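Choline/ethanolamine kinase family protein (Mesorhizobium loti, PDB 3DXQ) probably acts as a phosphotransferase of the choline/ethanolamine kinase type, with ethanolamine as a likely substrate. Local coordinates at residues A[122-127]-A[195-200]; A[147-152]-A[257-262]; A[246-251]-A[284-289]. One frame throughout, in Å; residues are numbered along the deposited sequence.

Interaction 1. Residues A[122-127]-A[195-200]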
ATOM      1  N   ALA A 122      -0.678  -5.123 -17.194  1.00 41.91           N
ATOM      2  CA  ALA A 122      -1.453  -4.093 -16.518  1.00 42.84           C
ATOM      3  C   ALA A 122      -0.934  -2.722 -16.911  1.00 42.53           C
ATOM      4  O   ALA A 122       0.261  -2.535 -16.942  1.00 44.16           O
ATOM      5  CB  ALA A 122      -1.351  -4.265 -15.006  1.00 40.75           C
ATOM      6  N   VAL A 123      -1.844  -1.789 -17.216  1.00 43.57           N
ATOM      7  CA  VAL A 123      -1.513  -0.394 -17.508  1.00 43.59           C
ATOM      8  C   VAL A 123      -2.322   0.500 -16.594  1.00 44.54           C
ATOM      9  O   VAL A 123      -3.544   0.495 -16.683  1.00 44.41           O
ATOM     10  CB  VAL A 123      -1.880   0.006 -18.944  1.00 44.68           C
ATOM     11  CG1 VAL A 123      -1.724   1.518 -19.119  1.00 39.03           C
ATOM     12  CG2 VAL A 123      -1.022  -0.763 -19.943  1.00 38.46           C
ATOM     13  N   PHE A 124      -1.647   1.248 -15.715  1.00 45.92           N
ATOM     14  CA  PHE A 124      -2.320   2.175 -14.795  1.00 45.80           C
ATOM     15  C   PHE A 124      -2.158   3.583 -15.339  1.00 47.99           C
ATOM     16  O   PHE A 124      -1.077   3.949 -15.774  1.00 49.71           O
ATOM     17  CB  PHE A 124      -1.775   2.092 -13.361  1.00 44.40           C
ATOM     18  CG  PHE A 124      -1.932   0.734 -12.688  1.00 42.29           C
ATOM     19  CD1 PHE A 124      -2.887  -0.194 -13.101  1.00 45.14           C
ATOM     20  CD2 PHE A 124      -1.157   0.434 -11.562  1.00 41.54           C
ATOM     21  CE1 PHE A 124      -3.037  -1.419 -12.426  1.00 44.72           C
ATOM     22  CE2 PHE A 124      -1.293  -0.765 -10.887  1.00 40.66           C
ATOM     23  CZ  PHE A 124      -2.240  -1.707 -11.321  1.00 43.45           C
ATOM     24  N   PRO A 125      -3.231   4.391 -15.292  1.00 51.23           N
ATOM     25  CA  PRO A 125      -3.239   5.698 -15.961  1.00 51.35           C
ATOM     26  C   PRO A 125      -2.408   6.781 -15.315  1.00 52.39           C
ATOM     27  O   PRO A 125      -1.978   7.697 -16.001  1.00 52.77           O
ATOM     28  CB  PRO A 125      -4.710   6.115 -15.885  1.00 51.09           C
ATOM     29  CG  PRO A 125      -5.219   5.447 -14.676  1.00 53.25           C
ATOM     30  CD  PRO A 125      -4.505   4.136 -14.586  1.00 51.91           C
ATOM     31  N   PHE A 126      -2.210   6.712 -14.008  1.00 53.92           N
ATOM     32  CA  PHE A 126      -1.513   7.786 -13.320  1.00 53.89           C
ATOM     33  C   PHE A 126      -0.128   7.383 -12.858  1.00 52.33           C
ATOM     34  O   PHE A 126       0.154   6.221 -12.655  1.00 52.52           O
ATOM     35  CB  PHE A 126      -2.375   8.306 -12.170  1.00 54.96           C
ATOM     36  CG  PHE A 126      -3.733   8.817 -12.616  1.00 57.51           C
ATOM     37  CD1 PHE A 126      -3.867   9.613 -13.759  1.00 61.91           C
ATOM     38  CD2 PHE A 126      -4.877   8.525 -11.873  1.00 58.61           C
ATOM     39  CE1 PHE A 126      -5.122  10.085 -14.158  1.00 59.19           C
ATOM     40  CE2 PHE A 126      -6.138   9.006 -12.270  1.00 56.96           C
ATOM     41  CZ  PHE A 126      -6.253   9.782 -13.405  1.00 57.38           C
ATOM     42  N   ARG A 127       0.732   8.382 -12.744  1.00 51.81           N
ATOM     43  CA  ARG A 127       2.117   8.218 -12.364  1.00 52.53           C
ATOM     44  C   ARG A 127       2.196   8.497 -10.868  1.00 51.22           C
ATOM     45  O   ARG A 127       1.619   9.465 -10.392  1.00 51.60           O
ATOM     46  CB  ARG A 127       2.968   9.213 -13.169  1.00 52.47           C
ATOM     47  CG  ARG A 127       4.438   9.313 -12.801  1.00 60.60           C
ATOM     48  CD  ARG A 127       5.240   8.139 -13.320  1.00 72.38           C
ATOM     49  NE  ARG A 127       6.670   8.265 -12.999  1.00 78.03           N
ATOM     50  CZ  ARG A 127       7.262   7.834 -11.877  1.00 81.58           C
ATOM     51  NH1 ARG A 127       6.573   7.233 -10.905  1.00 82.86           N
ATOM     52  NH2 ARG A 127       8.572   8.009 -11.721  1.00 82.37           N
ATOM     53  N   VAL A 195      -5.893  -6.563  -2.892  1.00 43.33           N
ATOM     54  CA  VAL A 195      -7.085  -5.733  -3.065  1.00 42.70           C
ATOM     55  C   VAL A 195      -6.770  -4.279  -2.724  1.00 43.98           C
ATOM     56  O   VAL A 195      -5.697  -3.999  -2.214  1.00 43.75           O
ATOM     57  CB  VAL A 195      -8.235  -6.230  -2.145  1.00 41.81           C
ATOM     58  CG1 VAL A 195      -8.438  -7.710  -2.342  1.00 39.35           C
ATOM     59  CG2 VAL A 195      -7.937  -5.915  -0.658  1.00 30.64           C
ATOM     60  N   ASP A 196      -7.732  -3.387  -2.959  1.00 46.55           N
ATOM     61  CA  ASP A 196      -7.645  -1.945  -2.640  1.00 49.50           C
ATOM     62  C   ASP A 196      -6.663  -1.204  -3.513  1.00 50.95           C
ATOM     63  O   ASP A 196      -5.560  -0.867  -3.096  1.00 52.46           O
ATOM     64  CB  ASP A 196      -7.332  -1.695  -1.162  1.00 50.39           C
ATOM     65  CG  ASP A 196      -8.490  -1.046  -0.410  1.00 56.69           C
ATOM     66  OD1 ASP A 196      -9.616  -1.603  -0.416  1.00 61.18           O
ATOM     67  OD2 ASP A 196      -8.258   0.016   0.215  1.00 65.54           O
ATOM     68  N   TRP A 197      -7.090  -0.923  -4.733  1.00 50.98           N
ATOM     69  CA  TRP A 197      -6.213  -0.340  -5.737  1.00 49.19           C
ATOM     70  C   TRP A 197      -6.390   1.139  -5.892  1.00 48.66           C
ATOM     71  O   TRP A 197      -6.008   1.706  -6.902  1.00 48.73           O
ATOM     72  CB  TRP A 197      -6.450  -1.054  -7.076  1.00 48.49           C
ATOM     73  CG  TRP A 197      -6.159  -2.502  -6.945  1.00 48.68           C
ATOM     74  CD1 TRP A 197      -7.012  -3.464  -6.512  1.00 49.01           C
ATOM     75  CD2 TRP A 197      -4.905  -3.155  -7.186  1.00 48.80           C
ATOM     76  NE1 TRP A 197      -6.385  -4.683  -6.494  1.00 51.33           N
ATOM     77  CE2 TRP A 197      -5.086  -4.521  -6.897  1.00 49.07           C
ATOM     78  CE3 TRP A 197      -3.654  -2.722  -7.629  1.00 47.20           C
ATOM     79  CZ2 TRP A 197      -4.066  -5.453  -7.042  1.00 49.67           C
ATOM     80  CZ3 TRP A 197      -2.639  -3.649  -7.767  1.00 50.05           C
ATOM     81  CH2 TRP A 197      -2.851  -4.997  -7.475  1.00 50.19           C
ATOM     82  N   GLU A 198      -6.919   1.789  -4.872  1.00 51.23           N
ATOM     83  CA  GLU A 198      -7.202   3.224  -4.982  1.00 53.46           C
ATOM     84  C   GLU A 198      -5.965   4.123  -5.149  1.00 51.88           C
ATOM     85  O   GLU A 198      -6.071   5.202  -5.744  1.00 51.15           O
ATOM     86  CB  GLU A 198      -8.059   3.694  -3.801  1.00 54.11           C
ATOM     87  CG  GLU A 198      -7.369   3.600  -2.456  1.00 60.15           C
ATOM     88  CD  GLU A 198      -8.337   3.704  -1.300  1.00 64.48           C
ATOM     89  OE1 GLU A 198      -9.148   4.668  -1.281  1.00 73.20           O
ATOM     90  OE2 GLU A 198      -8.280   2.822  -0.416  1.00 72.87           O
ATOM     91  N   TYR A 199      -4.806   3.689  -4.652  1.00 51.24           N
ATOM     92  CA  TYR A 199      -3.577   4.488  -4.780  1.00 51.98           C
ATOM     93  C   TYR A 199      -2.649   4.002  -5.907  1.00 51.49           C
ATOM     94  O   TYR A 199      -1.517   4.471  -6.030  1.00 50.08           O
ATOM     95  CB  TYR A 199      -2.805   4.498  -3.462  1.00 53.75           C
ATOM     96  CG  TYR A 199      -3.509   5.137  -2.289  1.00 54.11           C
ATOM     97  CD1 TYR A 199      -3.351   6.499  -2.001  1.00 58.26           C
ATOM     98  CD2 TYR A 199      -4.280   4.373  -1.433  1.00 53.06           C
ATOM     99  CE1 TYR A 199      -3.976   7.079  -0.892  1.00 59.82           C
ATOM    100  CE2 TYR A 199      -4.917   4.935  -0.342  1.00 58.65           C
ATOM    101  CZ  TYR A 199      -4.763   6.282  -0.070  1.00 61.54           C
ATOM    102  OH  TYR A 199      -5.404   6.799   1.031  1.00 63.51           O
ATOM    103  N   SER A 200      -3.130   3.072  -6.727  1.00 51.02           N
ATOM    104  CA  SER A 200      -2.331   2.479  -7.794  1.00 50.95           C
ATOM    105  C   SER A 200      -1.799   3.513  -8.730  1.00 50.44           C
ATOM    106  O   SER A 200      -2.398   4.570  -8.879  1.00 52.58           O
ATOM    107  CB  SER A 200      -3.165   1.499  -8.620  1.00 52.22           C
ATOM    108  OG  SER A 200      -3.670   0.455  -7.823  1.00 53.14           O
TER
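F124 meets both S200 and W197 of the facing turn, and its ring carries the contact. From S200 the CB atom sits over one face of the F124 ring, 4.1 Å from the ring centroid and 28° off the normal, which meets the geometry of a CH-pi contact. Its closest approach is to the CD2-CE2 side of the ring, with S200 CB 3.7 Å from F124 CE2. The far corner of the phenyl group meets the indole obliquely, F124 CZ lying 4.1 Å from W197 CZ3. With chi1 at -61°, F124 CG stands opposite its own carbonyl carbon, an orientation that sends the ring across to the other segment. In the second shell, the type I beta turn from W197 to S200 sets the position of both partners. W197 O accepts two bonds from the same face of its carbonyl plane: from S200 OG (2.8 Å) and, closing the turn, from S200 N (3.2 Å). The hydroxyl approaches well to the side, tilted 33° from that plane, and the bond fixes the rotation of the serine and with it where CB meets the ring. Were the F124 ring cut back to the methyl of an alanine, S200 CB and W197 CZ3 would probably lose the surface they pack on and a gap would open between the two loops. The turn starts at the Trp of the D196-W197-E198 sequence, which probably corresponds to the Asp-Phe-Gly motif of protein kinases, as in related phosphotransferases. W197 also packs edge-to-face with H177, and E198 forms a salt bridge with R55. Helix 55-67 runs past one side, where A61 meets S200 and A65 meets W197, while F124 also touches A175 of strand 174-176 and M202 of strand 201-203.

Interaction 2. Residues A[147-152]-A[257-262]; sequences TLPAGY and WGLIQL
A type II beta turn from P149 to Y152 leads into helix 152-167 and packs P149 and Y152 against L259 of helix 237-263, in the helical part of this kinase-like fold. The contact is small and entirely apolar, burying 101 Å² in all, of which L259 accounts for more than half. One methyl group does the touching: L259 CD2 lies 4.0 Å from P149 CD and 4.1 Å from Y152 CE1, so it reaches the proline ring and the tyrosine ring together. L148 adds a looser approach from its CB, 4.4 Å from the same L259 CD2. The leucine arrives by a chi1 of -86°, which keeps CG far from its own carbonyl carbon and sends the branch out from the helix toward the turn. Y152 and L259 run past each other in opposite directions, and the methyl meets the tyrosine ring obliquely. The turn itself is closed by a bond from Y152 N to P149 O, 3.3 Å long. G151 occupies the N-cap position of the helix with a positive phi of 80°, a value that favours glycine. Around this point P149 also touches F279 and L259 touches A275, both on helix 271-287, while Y152 rests on L138 of helix 130-141; the turn is thus packed among three helices besides the one it starts. Within the turn segment, the tyrosine ring has a further neighbour: L148 CD2 stands 3.4 Å above the plane of one face of Y152, offset toward the rim of the ring.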
ATOM      1  N   THR A 147       3.159  21.722  15.928  1.00 58.69           N
ATOM      2  CA  THR A 147       4.411  21.332  16.589  1.00 58.03           C
ATOM      3  C   THR A 147       4.855  20.069  15.889  1.00 58.69           C
ATOM      4  O   THR A 147       4.044  19.158  15.670  1.00 59.18           O
ATOM      5  CB  THR A 147       4.263  21.063  18.105  1.00 57.61           C
ATOM      6  OG1 THR A 147       4.074  22.300  18.794  1.00 57.77           O
ATOM      7  CG2 THR A 147       5.515  20.390  18.661  1.00 54.57           C
ATOM      8  N   LEU A 148       6.137  20.025  15.533  1.00 58.60           N
ATOM      9  CA  LEU A 148       6.695  18.927  14.727  1.00 58.14           C
ATOM     10  C   LEU A 148       7.805  18.184  15.479  1.00 58.33           C
ATOM     11  O   LEU A 148       8.431  18.760  16.382  1.00 59.15           O
ATOM     12  CB  LEU A 148       7.169  19.446  13.348  1.00 57.54           C
ATOM     13  CG  LEU A 148       7.798  20.844  13.208  1.00 57.92           C
ATOM     14  CD1 LEU A 148       9.200  20.901  13.796  1.00 56.50           C
ATOM     15  CD2 LEU A 148       7.826  21.269  11.747  1.00 57.06           C
ATOM     16  N   PRO A 149       8.052  16.905  15.112  1.00 57.60           N
ATOM     17  CA  PRO A 149       9.030  16.070  15.835  1.00 56.59           C
ATOM     18  C   PRO A 149      10.471  16.576  15.805  1.00 55.74           C
ATOM     19  O   PRO A 149      10.839  17.396  14.958  1.00 55.59           O
ATOM     20  CB  PRO A 149       8.936  14.710  15.130  1.00 57.07           C
ATOM     21  CG  PRO A 149       8.299  14.985  13.810  1.00 57.76           C
ATOM     22  CD  PRO A 149       7.422  16.173  13.993  1.00 58.13           C
ATOM     23  N   ALA A 150      11.274  16.080  16.739  1.00 53.90           N
ATOM     24  CA  ALA A 150      12.687  16.441  16.807  1.00 53.80           C
ATOM     25  C   ALA A 150      13.443  15.904  15.585  1.00 54.07           C
ATOM     26  O   ALA A 150      13.348  14.718  15.264  1.00 55.64           O
ATOM     27  CB  ALA A 150      13.305  15.910  18.094  1.00 52.92           C
ATOM     28  N   GLY A 151      14.174  16.783  14.898  1.00 54.54           N
ATOM     29  CA  GLY A 151      14.922  16.423  13.684  1.00 53.81           C
ATOM     30  C   GLY A 151      14.061  16.356  12.431  1.00 54.12           C
ATOM     31  O   GLY A 151      14.404  15.684  11.445  1.00 53.39           O
ATOM     32  N   TYR A 152      12.925  17.046  12.477  1.00 53.81           N
ATOM     33  CA  TYR A 152      12.013  17.134  11.345  1.00 53.57           C
ATOM     34  C   TYR A 152      12.766  17.652  10.125  1.00 52.94           C
ATOM     35  O   TYR A 152      12.741  17.032   9.049  1.00 52.28           O
ATOM     36  CB  TYR A 152      10.855  18.074  11.701  1.00 53.23           C
ATOM     37  CG  TYR A 152       9.870  18.354  10.586  1.00 55.10           C
ATOM     38  CD1 TYR A 152       8.823  17.483  10.320  1.00 50.63           C
ATOM     39  CD2 TYR A 152       9.971  19.515   9.820  1.00 55.39           C
ATOM     40  CE1 TYR A 152       7.916  17.754   9.312  1.00 50.21           C
ATOM     41  CE2 TYR A 152       9.069  19.787   8.806  1.00 51.78           C
ATOM     42  CZ  TYR A 152       8.048  18.909   8.563  1.00 50.48           C
ATOM     43  OH  TYR A 152       7.155  19.196   7.565  1.00 55.44           O
ATOM     44  N   TRP A 257       1.715  13.315   6.106  1.00 55.64           N
ATOM     45  CA  TRP A 257       0.258  13.210   5.944  1.00 57.48           C
ATOM     46  C   TRP A 257      -0.473  13.214   7.292  1.00 57.69           C
ATOM     47  O   TRP A 257      -1.506  13.883   7.455  1.00 58.79           O
ATOM     48  CB  TRP A 257      -0.081  11.922   5.208  1.00 58.89           C
ATOM     49  CG  TRP A 257      -1.531  11.647   5.096  1.00 61.46           C
ATOM     50  CD1 TRP A 257      -2.368  12.079   4.117  1.00 63.92           C
ATOM     51  CD2 TRP A 257      -2.320  10.834   5.975  1.00 64.42           C
ATOM     52  NE1 TRP A 257      -3.637  11.594   4.328  1.00 64.89           N
ATOM     53  CE2 TRP A 257      -3.635  10.822   5.460  1.00 66.73           C
ATOM     54  CE3 TRP A 257      -2.042  10.108   7.142  1.00 65.18           C
ATOM     55  CZ2 TRP A 257      -4.684  10.111   6.079  1.00 65.43           C
ATOM     56  CZ3 TRP A 257      -3.086   9.403   7.763  1.00 65.31           C
ATOM     57  CH2 TRP A 257      -4.392   9.414   7.228  1.00 64.00           C
ATOM     58  N   GLY A 258       0.067  12.446   8.243  1.00 56.96           N
ATOM     59  CA  GLY A 258      -0.483  12.332   9.594  1.00 56.25           C
ATOM     60  C   GLY A 258      -0.429  13.639  10.369  1.00 56.54           C
ATOM     61  O   GLY A 258      -1.325  13.926  11.172  1.00 57.60           O
ATOM     62  N   LEU A 259       0.622  14.428  10.146  1.00 56.21           N
ATOM     63  CA  LEU A 259       0.711  15.768  10.744  1.00 55.88           C
ATOM     64  C   LEU A 259      -0.378  16.685  10.165  1.00 56.70           C
ATOM     65  O   LEU A 259      -0.965  17.498  10.893  1.00 57.08           O
ATOM     66  CB  LEU A 259       2.104  16.375  10.562  1.00 55.44           C
ATOM     67  CG  LEU A 259       3.144  15.995  11.631  1.00 55.23           C
ATOM     68  CD1 LEU A 259       3.246  14.506  11.798  1.00 54.32           C
ATOM     69  CD2 LEU A 259       4.525  16.568  11.332  1.00 55.90           C
ATOM     70  N   ILE A 260      -0.671  16.523   8.871  1.00 57.24           N
ATOM     71  CA  ILE A 260      -1.739  17.287   8.205  1.00 57.94           C
ATOM     72  C   ILE A 260      -3.117  16.943   8.824  1.00 59.12           C
ATOM     73  O   ILE A 260      -3.948  17.826   9.026  1.00 59.25           O
ATOM     74  CB  ILE A 260      -1.710  17.072   6.643  1.00 57.86           C
ATOM     75  CG1 ILE A 260      -0.413  17.653   6.047  1.00 55.06           C
ATOM     76  CG2 ILE A 260      -2.953  17.652   5.947  1.00 52.77           C
ATOM     77  CD1 ILE A 260      -0.195  19.120   6.264  1.00 44.10           C
ATOM     78  N   GLN A 261      -3.333  15.667   9.146  1.00 59.24           N
ATOM     79  CA  GLN A 261      -4.558  15.233   9.818  1.00 59.49           C
ATOM     80  C   GLN A 261      -4.637  15.763  11.240  1.00 59.81           C
ATOM     81  O   GLN A 261      -5.728  16.119  11.698  1.00 60.30           O
ATOM     82  CB  GLN A 261      -4.655  13.703   9.846  1.00 59.62           C
ATOM     83  CG  GLN A 261      -4.597  13.077   8.476  1.00 61.22           C
ATOM     84  CD  GLN A 261      -5.382  13.891   7.484  1.00 60.74           C
ATOM     85  OE1 GLN A 261      -6.568  14.153   7.694  1.00 62.67           O
ATOM     86  NE2 GLN A 261      -4.720  14.344   6.423  1.00 57.52           N
ATOM     87  N   LEU A 262      -3.496  15.789  11.941  1.00 59.63           N
ATOM     88  CA  LEU A 262      -3.431  16.306  13.321  1.00 59.80           C
ATOM     89  C   LEU A 262      -3.762  17.798  13.384  1.00 60.30           C
ATOM     90  O   LEU A 262      -4.393  18.265  14.342  1.00 60.75           O
ATOM     91  CB  LEU A 262      -2.052  16.061  13.949  1.00 58.71           C
TER

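Interaction 3. Residues A[246-251]-A[284-289]; sequences YKAMCD and ALMETP
L285 points from helix 271-287 at K247 and A248 of helix 237-263, plain helix-helix packing in the largely helical C-terminal part of this kinase-like fold. At its root, L285 CB is 5.0 Å from A248 CB. One bond further, L285 CG comes to 4.7 Å from A248 CB. The branch then divides, and CD2 alone makes the close approaches: L285 CD2 is 3.7 Å from K247 CB, 3.9 Å from the backbone A248 N and 4.2 Å from A248 CB. The other methyl, CD1, is turned aside and makes no close approach to residues 246-251. A chi1 of -175°, with CG opposite the backbone N, extends the side chain from its helix, and a chi2 of 53° turns CD2 onto the notch formed by K247 and A248. Next to it, M286, a selenomethionine in the crystal, lays CG 3.9 Å from A248 CB, so the small alanine receives two side chains at once. The helix of L285 ends just beyond this point. There L285 O accepts T288 N (3.2 Å) and also T288 OG1 (2.7 Å), the hydroxyl lying only 16° from the carbonyl plane. Polar groups of the neighbouring helices flank this apolar joint: K247 NZ forms a salt bridge with D223 of helix 220-231, and D251 bridges to R278 and R281, a turn or two earlier on helix 271-287. The K247 side chain also rests on S213 and V214 of helix 206-215, while on another flank M286 touches E158 of helix 152-167 and M249, likewise a selenomethionine, packs on A159 and V162 of that same helix.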
ATOM      1  N   TYR A 246      13.125   3.276   0.118  1.00 45.32           N
ATOM      2  CA  TYR A 246      11.677   3.432   0.125  1.00 45.52           C
ATOM      3  C   TYR A 246      11.077   3.133   1.501  1.00 46.08           C
ATOM      4  O   TYR A 246      10.097   3.775   1.891  1.00 44.57           O
ATOM      5  CB  TYR A 246      11.016   2.590  -0.979  1.00 44.52           C
ATOM      6  CG  TYR A 246      11.355   3.087  -2.377  1.00 42.05           C
ATOM      7  CD1 TYR A 246      11.196   4.424  -2.721  1.00 36.60           C
ATOM      8  CD2 TYR A 246      11.820   2.216  -3.352  1.00 40.92           C
ATOM      9  CE1 TYR A 246      11.514   4.888  -4.000  1.00 40.66           C
ATOM     10  CE2 TYR A 246      12.132   2.662  -4.641  1.00 43.29           C
ATOM     11  CZ  TYR A 246      11.979   4.006  -4.960  1.00 43.68           C
ATOM     12  OH  TYR A 246      12.280   4.455  -6.239  1.00 40.85           O
ATOM     13  N   LYS A 247      11.640   2.175   2.237  1.00 46.27           N
ATOM     14  CA  LYS A 247      11.203   1.982   3.617  1.00 45.96           C
ATOM     15  C   LYS A 247      11.216   3.344   4.320  1.00 44.12           C
ATOM     16  O   LYS A 247      10.238   3.732   4.939  1.00 43.09           O
ATOM     17  CB  LYS A 247      12.115   1.017   4.377  1.00 47.22           C
ATOM     18  CG  LYS A 247      11.788  -0.461   4.278  1.00 46.70           C
ATOM     19  CD  LYS A 247      12.923  -1.264   4.912  1.00 50.89           C
ATOM     20  CE  LYS A 247      12.448  -2.460   5.709  1.00 54.12           C
ATOM     21  NZ  LYS A 247      13.575  -3.356   6.145  1.00 50.84           N
ATOM     22  N   ALA A 248      12.315   4.082   4.190  1.00 43.21           N
ATOM     23  CA  ALA A 248      12.434   5.386   4.844  1.00 43.29           C
ATOM     24  C   ALA A 248      11.453   6.400   4.257  1.00 43.61           C
ATOM     25  O   ALA A 248      10.741   7.063   5.000  1.00 45.58           O
ATOM     26  CB  ALA A 248      13.884   5.922   4.768  1.00 41.88           C
HETATM   27  N   MSE A 249      11.415   6.526   2.935  1.00 42.99           N
HETATM   28  CA  MSE A 249      10.541   7.509   2.292  1.00 44.09           C
HETATM   29  C   MSE A 249       9.069   7.237   2.505  1.00 45.70           C
HETATM   30  O   MSE A 249       8.276   8.165   2.571  1.00 45.62           O
HETATM   31  CB  MSE A 249      10.811   7.578   0.793  1.00 45.04           C
HETATM   32  CG  MSE A 249      12.139   8.200   0.410  1.00 42.80           C
HETATM   33 SE   MSE A 249      12.569   9.810   1.464  0.75 39.36          SE
HETATM   34  CE  MSE A 249      13.692  10.663   0.193  1.00 51.28           C
ATOM     35  N   CYS A 250       8.711   5.960   2.580  1.00 47.77           N
ATOM     36  CA  CYS A 250       7.347   5.543   2.838  1.00 46.57           C
ATOM     37  C   CYS A 250       6.876   6.051   4.186  1.00 45.65           C
ATOM     38  O   CYS A 250       5.831   6.661   4.305  1.00 43.42           O
ATOM     39  CB  CYS A 250       7.271   4.025   2.805  1.00 48.03           C
ATOM     40  SG  CYS A 250       5.614   3.382   2.858  1.00 53.41           S
ATOM     41  N   ASP A 251       7.670   5.815   5.216  1.00 47.29           N
ATOM     42  CA  ASP A 251       7.365   6.356   6.538  1.00 45.90           C
ATOM     43  C   ASP A 251       7.274   7.873   6.522  1.00 46.15           C
ATOM     44  O   ASP A 251       6.396   8.450   7.166  1.00 48.39           O
ATOM     45  CB  ASP A 251       8.426   5.946   7.561  1.00 45.53           C
ATOM     46  CG  ASP A 251       8.086   4.663   8.306  1.00 47.45           C
ATOM     47  OD1 ASP A 251       6.899   4.310   8.419  1.00 49.28           O
ATOM     48  OD2 ASP A 251       9.023   4.019   8.818  1.00 51.30           O
ATOM     49  N   ALA A 284      15.114   6.608  12.748  1.00 44.52           N
ATOM     50  CA  ALA A 284      15.983   5.535  13.244  1.00 46.21           C
ATOM     51  C   ALA A 284      16.721   4.865  12.101  1.00 47.53           C
ATOM     52  O   ALA A 284      17.954   4.708  12.154  1.00 47.63           O
ATOM     53  CB  ALA A 284      15.186   4.503  14.020  1.00 45.75           C
ATOM     54  N   LEU A 285      15.962   4.503  11.066  1.00 47.45           N
ATOM     55  CA  LEU A 285      16.510   3.845   9.892  1.00 47.88           C
ATOM     56  C   LEU A 285      17.545   4.713   9.197  1.00 48.19           C
ATOM     57  O   LEU A 285      18.629   4.238   8.870  1.00 48.69           O
ATOM     58  CB  LEU A 285      15.388   3.495   8.902  1.00 47.27           C
ATOM     59  CG  LEU A 285      15.791   2.695   7.669  1.00 49.18           C
ATOM     60  CD1 LEU A 285      16.540   1.431   8.075  1.00 46.93           C
ATOM     61  CD2 LEU A 285      14.571   2.378   6.849  1.00 49.49           C
HETATM   62  N   MSE A 286      17.213   5.984   8.986  1.00 49.16           N
HETATM   63  CA  MSE A 286      18.115   6.886   8.273  1.00 51.42           C
HETATM   64  C   MSE A 286      19.419   7.130   9.033  1.00 52.82           C
HETATM   65  O   MSE A 286      20.445   7.437   8.436  1.00 53.35           O
HETATM   66  CB  MSE A 286      17.409   8.204   7.934  1.00 51.30           C
HETATM   67  CG  MSE A 286      16.263   8.019   6.951  1.00 51.42           C
HETATM   68 SE   MSE A 286      15.437   9.677   6.399  0.75 51.09          SE
HETATM   69  CE  MSE A 286      16.666  10.255   4.957  1.00 51.41           C
ATOM     70  N   GLU A 287      19.395   6.947  10.340  1.00 54.07           N
ATOM     71  CA  GLU A 287      20.578   7.194  11.142  1.00 55.75           C
ATOM     72  C   GLU A 287      21.528   6.009  11.268  1.00 55.87           C
ATOM     73  O   GLU A 287      22.658   6.170  11.728  1.00 57.57           O
ATOM     74  CB  GLU A 287      20.167   7.677  12.517  1.00 55.57           C
ATOM     75  CG  GLU A 287      19.686   9.100  12.496  1.00 56.76           C
ATOM     76  CD  GLU A 287      19.165   9.539  13.842  1.00 59.17           C
ATOM     77  OE1 GLU A 287      19.020   8.681  14.743  1.00 56.50           O
ATOM     78  OE2 GLU A 287      18.906  10.747  13.995  1.00 60.27           O
ATOM     79  N   THR A 288      21.084   4.823  10.885  1.00 55.17           N
ATOM     80  CA  THR A 288      21.950   3.658  10.956  1.00 54.62           C
ATOM     81  C   THR A 288      23.091   3.835   9.941  1.00 56.29           C
ATOM     82  O   THR A 288      22.895   4.417   8.864  1.00 57.74           O
ATOM     83  CB  THR A 288      21.167   2.356  10.679  1.00 54.43           C
ATOM     84  OG1 THR A 288      20.534   2.429   9.394  1.00 53.79           O
ATOM     85  CG2 THR A 288      20.107   2.143  11.724  1.00 50.49           C
ATOM     86  N   PRO A 289      24.300   3.364  10.283  1.00 57.02           N
ATOM     87  CA  PRO A 289      25.385   3.492   9.304  1.00 57.06           C
ATOM     88  C   PRO A 289      25.133   2.629   8.074  1.00 56.55           C
ATOM     89  O   PRO A 289      25.677   2.905   7.015  1.00 58.47           O
ATOM     90  CB  PRO A 289      26.627   3.031  10.073  1.00 57.54           C
ATOM     91  CG  PRO A 289      26.110   2.226  11.224  1.00 57.69           C
ATOM     92  CD  PRO A 289      24.739   2.730  11.540  1.00 57.42           C
TER

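How the interactions relate
From the N terminus, the chain first reaches residues 122-127, and interaction 1 closes a loop when 195-200 returns to them near the strands 174-176 and 201-203. Inside that loop lies 147-152, whose partner 257-262 comes much later, so interaction 2 crosses interaction 1. Interaction 3 begins at 246-251, within the span of interaction 2, and ends at 284-289 beyond it; these two also cross, and both use helix 237-263, their centres about 16 Å apart. Interactions 1 and 3 follow in series, on opposite sides of the chain's centre. Together they join loops beside helix 55-67 and tie helix 237-263 to the start of helix 152-167 and the end of helix 271-287.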